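Local atomic coordinates of ferulic acid decarboxylase 1 (Candida dubliniensis, PDB entry 4ZAD), a protein that probably catalyses the reversible, non-oxidative decarboxylation of ferulic, p-coumaric and cinnamic acids to vinyl products, using prenylated FMN and manganese. Residues L7-R10 against D11-Q14; T97-K100 against E101-F105; A340-K343 against Y344-Q348. All coordinates share one frame; numbering follows the deposited sequence.

Contact 1 (L7-R10 against D11-Q14)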
loop_
_atom_site.group_PDB
_atom_site.type_symbol
_atom_site.label_atom_id
_atom_site.label_comp_id
_atom_site.label_asym_id
_atom_site.label_seq_id
_atom_site.Cartn_x
_atom_site.Cartn_y
_atom_site.Cartn_z
ATOM N N LEU A 7 -11.152 1.139 33.280
ATOM C CA LEU A 7 -12.025 2.011 34.029
ATOM C C LEU A 7 -11.323 3.240 34.586
ATOM O O LEU A 7 -11.985 4.171 35.037
ATOM C CB LEU A 7 -12.652 1.203 35.171
ATOM C CG LEU A 7 -14.144 0.856 35.225
ATOM C CD1 LEU A 7 -14.967 1.253 33.979
ATOM C CD2 LEU A 7 -14.287 -0.621 35.573
ATOM N N LYS A 8 -9.994 3.251 34.579
ATOM C CA LYS A 8 -9.234 4.307 35.284
ATOM C C LYS A 8 -8.081 4.797 34.412
ATOM O O LYS A 8 -7.098 4.090 34.216
ATOM C CB LYS A 8 -8.703 3.818 36.663
ATOM C CG LYS A 8 -9.751 3.187 37.616
ATOM C CD LYS A 8 -10.178 4.071 38.799
ATOM C CE LYS A 8 -9.673 3.547 40.152
ATOM N NZ LYS A 8 -10.523 4.039 41.318
ATOM N N PHE A 9 -8.206 6.018 33.896
ATOM C CA PHE A 9 -7.198 6.601 33.002
ATOM C C PHE A 9 -5.783 6.413 33.563
ATOM O O PHE A 9 -4.846 6.054 32.850
ATOM C CB PHE A 9 -7.527 8.079 32.790
ATOM C CG PHE A 9 -6.522 8.836 31.940
ATOM C CD1 PHE A 9 -6.224 8.427 30.650
ATOM C CD2 PHE A 9 -5.918 10.010 32.423
ATOM C CE1 PHE A 9 -5.333 9.139 29.886
ATOM C CE2 PHE A 9 -5.020 10.709 31.643
ATOM C CZ PHE A 9 -4.720 10.274 30.392
ATOM N N ARG A 10 -5.657 6.644 34.861
ATOM C CA ARG A 10 -4.364 6.599 35.536
ATOM C C ARG A 10 -3.858 5.184 35.730
ATOM O O ARG A 10 -2.672 4.971 35.906
ATOM C CB ARG A 10 -4.433 7.330 36.867
ATOM C CG ARG A 10 -4.749 8.815 36.684
ATOM C CD ARG A 10 -3.849 9.682 37.526
ATOM N NE ARG A 10 -4.006 11.096 37.217
ATOM C CZ ARG A 10 -3.527 12.096 37.955
ATOM N NH1 ARG A 10 -2.832 11.847 39.042
ATOM N NH2 ARG A 10 -3.732 13.352 37.590
ATOM N N ASP A 11 -4.743 4.208 35.698
ATOM C CA ASP A 11 -4.292 2.814 35.677
ATOM C C ASP A 11 -3.816 2.462 34.285
ATOM O O ASP A 11 -2.892 1.646 34.112
ATOM C CB ASP A 11 -5.395 1.870 36.178
ATOM C CG ASP A 11 -5.599 1.972 37.683
ATOM O OD1 ASP A 11 -4.958 2.845 38.294
ATOM O OD2 ASP A 11 -6.368 1.175 38.260
ATOM N N PHE A 12 -4.440 3.090 33.296
ATOM C CA PHE A 12 -4.021 2.961 31.905
ATOM C C PHE A 12 -2.572 3.429 31.737
ATOM O O PHE A 12 -1.723 2.704 31.187
ATOM C CB PHE A 12 -4.984 3.741 31.002
ATOM C CG PHE A 12 -4.582 3.786 29.541
ATOM C CD1 PHE A 12 -4.597 2.639 28.761
ATOM C CD2 PHE A 12 -4.224 5.003 28.941
ATOM C CE1 PHE A 12 -4.251 2.705 27.404
ATOM C CE2 PHE A 12 -3.871 5.073 27.596
ATOM C CZ PHE A 12 -3.882 3.937 26.826
ATOM N N ILE A 13 -2.296 4.627 32.241
ATOM C CA ILE A 13 -0.951 5.180 32.253
ATOM C C ILE A 13 0.068 4.271 32.994
ATOM O O ILE A 13 1.203 4.098 32.556
ATOM C CB ILE A 13 -0.998 6.610 32.861
ATOM C CG1 ILE A 13 -1.703 7.570 31.881
ATOM C CG2 ILE A 13 0.396 7.123 33.179
ATOM C CD1 ILE A 13 -2.008 8.934 32.471
ATOM N N GLN A 14 -0.360 3.680 34.104
ATOM C CA GLN A 14 0.491 2.863 34.958
ATOM C C GLN A 14 0.803 1.527 34.268
ATOM O O GLN A 14 1.950 1.053 34.344
ATOM C CB GLN A 14 -0.204 2.650 36.318
ATOM C CG GLN A 14 0.652 2.105 37.447
ATOM C CD GLN A 14 2.015 2.817 37.612
ATOM O OE1 GLN A 14 2.106 3.915 38.187
ATOM N NE2 GLN A 14 3.086 2.158 37.137
#
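Ile13 lies one helical turn beyond Phe9 and lays the end of its side chain on the phenyl ring. Its CB starts 3.8 Å from Arg10 O. With CG1 beside the backbone N (chi1 -70°), the longer branch runs back toward the first turn, and CG1 passes 3.6 Å from Phe9 O. Beyond it CD1 settles over one face of the Phe9 ring, nearest to CE2 at 3.6 Å, in a CH-pi contact displaced from the ring centre toward the rim. All this belongs to the opening turn of helix 9-19, with Lys8 at the N-cap. Phe12 N donates to Lys8 O at 3.0 Å, while Asp11 N makes only a weak bond to the same oxygen; Ile13 N closes the next turn on Phe9 O at 3.0 Å. Both Phe9 and Ile13 rest on Ile317 and Leu71, so the helix sits against strands 69-71 and 317-319. The Lys8 and Asp11 side chains run alongside each other, Lys8 CB 3.8 Å from Asp11 CG, without a salt bridge: Lys8 NZ stays 5.9 Å from Asp11 OD2, which accepts a hydrogen bond from Asn4 N instead. Arg10 carries its guanidinium to a salt bridge with Glu269 through NH2.

Contact 2 (T97-K100 against E101-F105)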
loop_
_atom_site.group_PDB
_atom_site.type_symbol
_atom_site.label_atom_id
_atom_site.label_comp_id
_atom_site.label_asym_id
_atom_site.label_seq_id
_atom_site.Cartn_x
_atom_site.Cartn_y
_atom_site.Cartn_z
ATOM N N THR A 97 -3.617 -8.829 22.826
ATOM C CA THR A 97 -4.813 -9.026 22.049
ATOM C C THR A 97 -4.723 -8.273 20.726
ATOM O O THR A 97 -4.677 -7.054 20.716
ATOM C CB THR A 97 -6.039 -8.592 22.825
ATOM O OG1 THR A 97 -6.035 -9.275 24.079
ATOM C CG2 THR A 97 -7.296 -8.942 22.051
ATOM N N PRO A 98 -4.670 -8.999 19.604
ATOM C CA PRO A 98 -4.560 -8.316 18.341
ATOM C C PRO A 98 -5.884 -7.722 17.914
ATOM O O PRO A 98 -6.934 -8.055 18.479
ATOM C CB PRO A 98 -4.132 -9.424 17.365
ATOM C CG PRO A 98 -4.197 -10.706 18.103
ATOM C CD PRO A 98 -4.771 -10.456 19.437
ATOM N N MET A 99 -5.821 -6.889 16.880
ATOM C CA MET A 99 -6.903 -5.988 16.562
ATOM C C MET A 99 -8.134 -6.696 16.105
ATOM O O MET A 99 -9.230 -6.270 16.439
ATOM C CB MET A 99 -6.470 -4.955 15.517
ATOM C CG MET A 99 -7.570 -3.915 15.122
ATOM S SD MET A 99 -8.228 -3.000 16.498
ATOM C CE MET A 99 -8.688 -1.442 15.746
ATOM N N LYS A 100 -7.964 -7.767 15.346
ATOM C CA LYS A 100 -9.096 -8.578 14.870
ATOM C C LYS A 100 -9.893 -9.108 16.036
ATOM O O LYS A 100 -11.111 -9.184 15.982
ATOM C CB LYS A 100 -8.607 -9.723 13.995
ATOM C CG LYS A 100 -9.705 -10.666 13.507
ATOM C CD LYS A 100 -9.871 -11.919 14.396
ATOM C CE LYS A 100 -10.548 -13.105 13.622
ATOM N NZ LYS A 100 -11.935 -12.781 13.141
ATOM N N GLU A 101 -9.202 -9.430 17.116
ATOM C CA GLU A 101 -9.839 -9.982 18.304
ATOM C C GLU A 101 -10.442 -8.874 19.159
ATOM O O GLU A 101 -11.559 -9.042 19.678
ATOM C CB GLU A 101 -8.846 -10.870 19.084
ATOM C CG GLU A 101 -8.396 -12.049 18.208
ATOM C CD GLU A 101 -7.475 -13.065 18.892
ATOM O OE1 GLU A 101 -6.246 -13.081 18.595
ATOM O OE2 GLU A 101 -8.000 -13.875 19.692
ATOM N N ILE A 102 -9.729 -7.746 19.276
ATOM C CA ILE A 102 -10.268 -6.537 19.929
ATOM C C ILE A 102 -11.621 -6.214 19.307
ATOM O O ILE A 102 -12.578 -5.975 20.024
ATOM C CB ILE A 102 -9.391 -5.276 19.725
ATOM C CG1 ILE A 102 -8.001 -5.426 20.375
ATOM C CG2 ILE A 102 -10.094 -4.054 20.274
ATOM C CD1 ILE A 102 -6.941 -4.455 19.815
ATOM N N ILE A 103 -11.686 -6.225 17.973
ATOM C CA ILE A 103 -12.956 -6.072 17.248
ATOM C C ILE A 103 -13.951 -7.171 17.614
ATOM O O ILE A 103 -15.133 -6.883 17.800
ATOM C CB ILE A 103 -12.756 -6.019 15.708
ATOM C CG1 ILE A 103 -11.941 -4.786 15.304
ATOM C CG2 ILE A 103 -14.093 -6.028 14.982
ATOM C CD1 ILE A 103 -11.575 -4.752 13.878
ATOM N N ASP A 104 -13.510 -8.425 17.753
ATOM C CA ASP A 104 -14.502 -9.486 18.103
ATOM C C ASP A 104 -15.069 -9.273 19.492
ATOM O O ASP A 104 -16.240 -9.561 19.748
ATOM C CB ASP A 104 -13.969 -10.935 17.939
ATOM C CG ASP A 104 -13.509 -11.245 16.499
ATOM O OD1 ASP A 104 -14.061 -10.627 15.549
ATOM O OD2 ASP A 104 -12.567 -12.081 16.345
ATOM N N PHE A 105 -14.237 -8.750 20.383
ATOM C CA PHE A 105 -14.674 -8.464 21.736
ATOM C C PHE A 105 -15.784 -7.388 21.778
ATOM O O PHE A 105 -16.783 -7.553 22.495
ATOM C CB PHE A 105 -13.482 -8.091 22.590
ATOM C CG PHE A 105 -13.833 -7.813 24.022
ATOM C CD1 PHE A 105 -14.168 -8.848 24.886
ATOM C CD2 PHE A 105 -13.836 -6.506 24.509
ATOM C CE1 PHE A 105 -14.490 -8.585 26.228
ATOM C CE2 PHE A 105 -14.175 -6.228 25.841
ATOM C CZ PHE A 105 -14.498 -7.271 26.709
#
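Lys100 and Asp104, one turn apart, form the charged pair of this helical start. Lys100 NZ lies 3.3 Å from Asp104 OD2, a salt bridge whose hydrogen bond is weak. The lysine chain bends at chi2 (-95°) and again near its end, which carries CD to within 3.3 Å of the same carboxylate oxygen, so the methylenes as well as the ammonium group lie against it. Each charge has a second partner: Lys100 NZ also pairs with Asp358, and Asp104 OD1 with Lys343.

A polar atom meets an apolar ring at the helix start: Glu101 OE1 lies 3.1 Å from Pro98 CD. The glutamate CG stands beside the backbone N (chi1 -61°), which directs the extended chain back toward the first residues of the helix. There the carboxylate could interact favourably with the positive end of the helix dipole.

Apolar packing on the buried side falls to Met99, Ile102 and Ile103. Met99 SD touches Ile102 CD1 at 3.8 Å, while Ile103 CD1 is more distant from Met99 CG, at 4.3 Å. At the more open start of the helix Thr97 CG2 rests on Glu101 CB at 3.9 Å, and the threonine hydroxyl bonds to Asp94 O. Ile102 and Thr97 also meet helix 85-90, through Ile87 and Ala88.

The backbone supplies the remaining bonds. Pro98 O accepts Ile102 N at 2.9 Å and, weakly, Glu101 N; Met99 O takes Ile103 N at 171°, nearly straight, and Lys100 O takes Asp104 N. With Pro98 at the N-cap, these are the opening turns of an amphipathic alpha-helix, 99-108, bearing an i to i+4 salt bridge on its polar face.

Contact 3 (A340-K343 against Y344-Q348)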
loop_
_atom_site.group_PDB
_atom_site.type_symbol
_atom_site.label_atom_id
_atom_site.label_comp_id
_atom_site.label_asym_id
_atom_site.label_seq_id
_atom_site.Cartn_x
_atom_site.Cartn_y
_atom_site.Cartn_z
ATOM N N ALA A 340 -15.568 -2.255 13.663
ATOM C CA ALA A 340 -16.253 -3.032 14.664
ATOM C C ALA A 340 -17.759 -2.837 14.574
ATOM O O ALA A 340 -18.492 -3.812 14.501
ATOM C CB ALA A 340 -15.758 -2.685 16.031
ATOM N N GLU A 341 -18.247 -1.609 14.546
ATOM C CA GLU A 341 -19.687 -1.485 14.417
ATOM C C GLU A 341 -20.204 -2.088 13.089
ATOM O O GLU A 341 -21.257 -2.702 13.072
ATOM C CB GLU A 341 -20.164 -0.062 14.602
ATOM C CG GLU A 341 -21.701 0.119 14.574
ATOM C CD GLU A 341 -22.436 -0.331 15.838
ATOM O OE1 GLU A 341 -21.854 -1.035 16.686
ATOM O OE2 GLU A 341 -23.634 0.010 15.978
ATOM N N THR A 342 -19.476 -1.955 11.987
ATOM C CA THR A 342 -19.975 -2.480 10.735
ATOM C C THR A 342 -20.004 -4.023 10.762
ATOM O O THR A 342 -20.878 -4.670 10.146
ATOM C CB THR A 342 -19.180 -1.964 9.556
ATOM O OG1 THR A 342 -19.093 -0.530 9.629
ATOM C CG2 THR A 342 -19.849 -2.381 8.242
ATOM N N LYS A 343 -19.066 -4.612 11.508
ATOM C CA LYS A 343 -19.056 -6.068 11.672
ATOM C C LYS A 343 -20.322 -6.432 12.433
ATOM O O LYS A 343 -21.046 -7.289 12.015
ATOM C CB LYS A 343 -17.835 -6.548 12.456
ATOM C CG LYS A 343 -17.212 -7.806 11.957
ATOM C CD LYS A 343 -18.046 -9.077 12.129
ATOM C CE LYS A 343 -17.091 -10.358 12.285
ATOM N NZ LYS A 343 -15.947 -10.189 13.337
ATOM N N TYR A 344 -20.596 -5.740 13.536
ATOM C CA TYR A 344 -21.768 -6.059 14.296
ATOM C C TYR A 344 -22.999 -5.983 13.407
ATOM O O TYR A 344 -23.702 -6.962 13.242
ATOM C CB TYR A 344 -21.942 -5.219 15.564
ATOM C CG TYR A 344 -23.210 -5.635 16.282
ATOM C CD1 TYR A 344 -23.292 -6.868 16.959
ATOM C CD2 TYR A 344 -24.359 -4.867 16.197
ATOM C CE1 TYR A 344 -24.486 -7.284 17.555
ATOM C CE2 TYR A 344 -25.539 -5.276 16.785
ATOM C CZ TYR A 344 -25.600 -6.471 17.457
ATOM O OH TYR A 344 -26.796 -6.838 18.049
ATOM N N LEU A 345 -23.242 -4.830 12.810
ATOM C CA LEU A 345 -24.421 -4.652 11.988
ATOM C C LEU A 345 -24.567 -5.698 10.873
ATOM O O LEU A 345 -25.672 -6.106 10.551
ATOM C CB LEU A 345 -24.434 -3.225 11.418
ATOM C CG LEU A 345 -24.768 -2.139 12.440
ATOM C CD1 LEU A 345 -24.806 -0.755 11.815
ATOM C CD2 LEU A 345 -26.143 -2.467 13.035
ATOM N N ILE A 346 -23.455 -6.152 10.305
ATOM C CA ILE A 346 -23.465 -7.067 9.147
ATOM C C ILE A 346 -23.888 -8.475 9.583
ATOM O O ILE A 346 -24.681 -9.152 8.952
ATOM C CB ILE A 346 -22.070 -7.086 8.489
ATOM C CG1 ILE A 346 -21.919 -5.904 7.549
ATOM C CG2 ILE A 346 -21.855 -8.308 7.712
ATOM C CD1 ILE A 346 -20.577 -5.862 6.773
ATOM N N SER A 347 -23.249 -8.923 10.634
ATOM C CA SER A 347 -23.727 -9.937 11.570
ATOM C C SER A 347 -25.223 -10.150 11.704
ATOM O O SER A 347 -25.689 -11.244 11.885
ATOM C CB SER A 347 -23.259 -9.433 12.904
ATOM O OG SER A 347 -23.585 -10.268 13.948
ATOM N N GLN A 348 -25.970 -9.071 11.706
ATOM C CA GLN A 348 -27.389 -9.140 11.913
ATOM C C GLN A 348 -28.124 -9.125 10.593
ATOM O O GLN A 348 -29.336 -9.163 10.601
ATOM C CB GLN A 348 -27.833 -7.955 12.761
ATOM C CG GLN A 348 -27.295 -7.989 14.158
ATOM C CD GLN A 348 -27.884 -9.127 14.986
ATOM O OE1 GLN A 348 -27.168 -10.041 15.399
ATOM N NE2 GLN A 348 -29.197 -9.077 15.224
#
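Thr342 and Ile346 meet through their methyl ends, one turn apart on the buried side of helix 334-347. Thr342 CG2 stands anti to the backbone N and reaches Ile346 CD1 at 3.8 Å. The same rotation, chi1 -51°, places OG1 on the other branch beside the backbone N, where it bonds to Val338 O of the preceding turn. The methyl is thereby held toward Ile346 while the hydroxyl is satisfied within the helix.

Ile346 sends CG1 beside its own backbone N, with chi1 at -83°, and CG1 lies 3.1 Å from Thr342 O. That oxygen also accepts Ile346 N at 3.0 Å. The isoleucine chain continues fully extended to CD1. Phe396, Val356 and Val359 pack around this residue.

Glu341 bends at chi2 (76°) rather than reaching straight out. Its CG passes Leu345 CD1 at 4.2 Å, and the carboxylate forms a salt bridge with Arg110 through OE1. Leu345 CG rests on Glu341 O at 3.6 Å. Tyr344 CB touches Glu341 O at 3.6 Å, and because CG is anti to the backbone N the ring leads out of the turn, where the side chain touches Arg110. Bends at chi2 and chi4 carry Lys343 NZ to Asp104 and Asp358.

Tyr344 N to Ala340 O and Leu345 N to Glu341 O, the latter 2.9 Å, are regular helical bonds. Near the end of the helix Lys343 O accepts Ser347 N and, weakly, Ile346 N. Methyl packing of Thr342 and Ile346 is thus made inside the turn, while the charged ends find partners beyond it: the Arg110 salt bridge probably offsets the cost of burying Glu341, and Lys343 is shared by two carboxylates.

Contacts 2 and 3 form a joined pair, their centres 14 Å apart: Asp104 OD1 meets Lys343 NZ at 2.9 Å in a salt bridge, and Ile103 CG2 packs on Ala340 CA at 3.7 Å, joining helix 99-108 to helix 334-347. Contact 1 stands apart, its centre about 20 Å from that of contact 2 and 29 Å from that of contact 3, touching neither. None belongs to the immediate shell of the prenylated flavin. The side chain of Glu341 in contact 3 is about 8 Å from the cofactor and about 9 Å from the manganese ion; those of Met99 and Phe9 are about 11 and 12 Å from the cofactor.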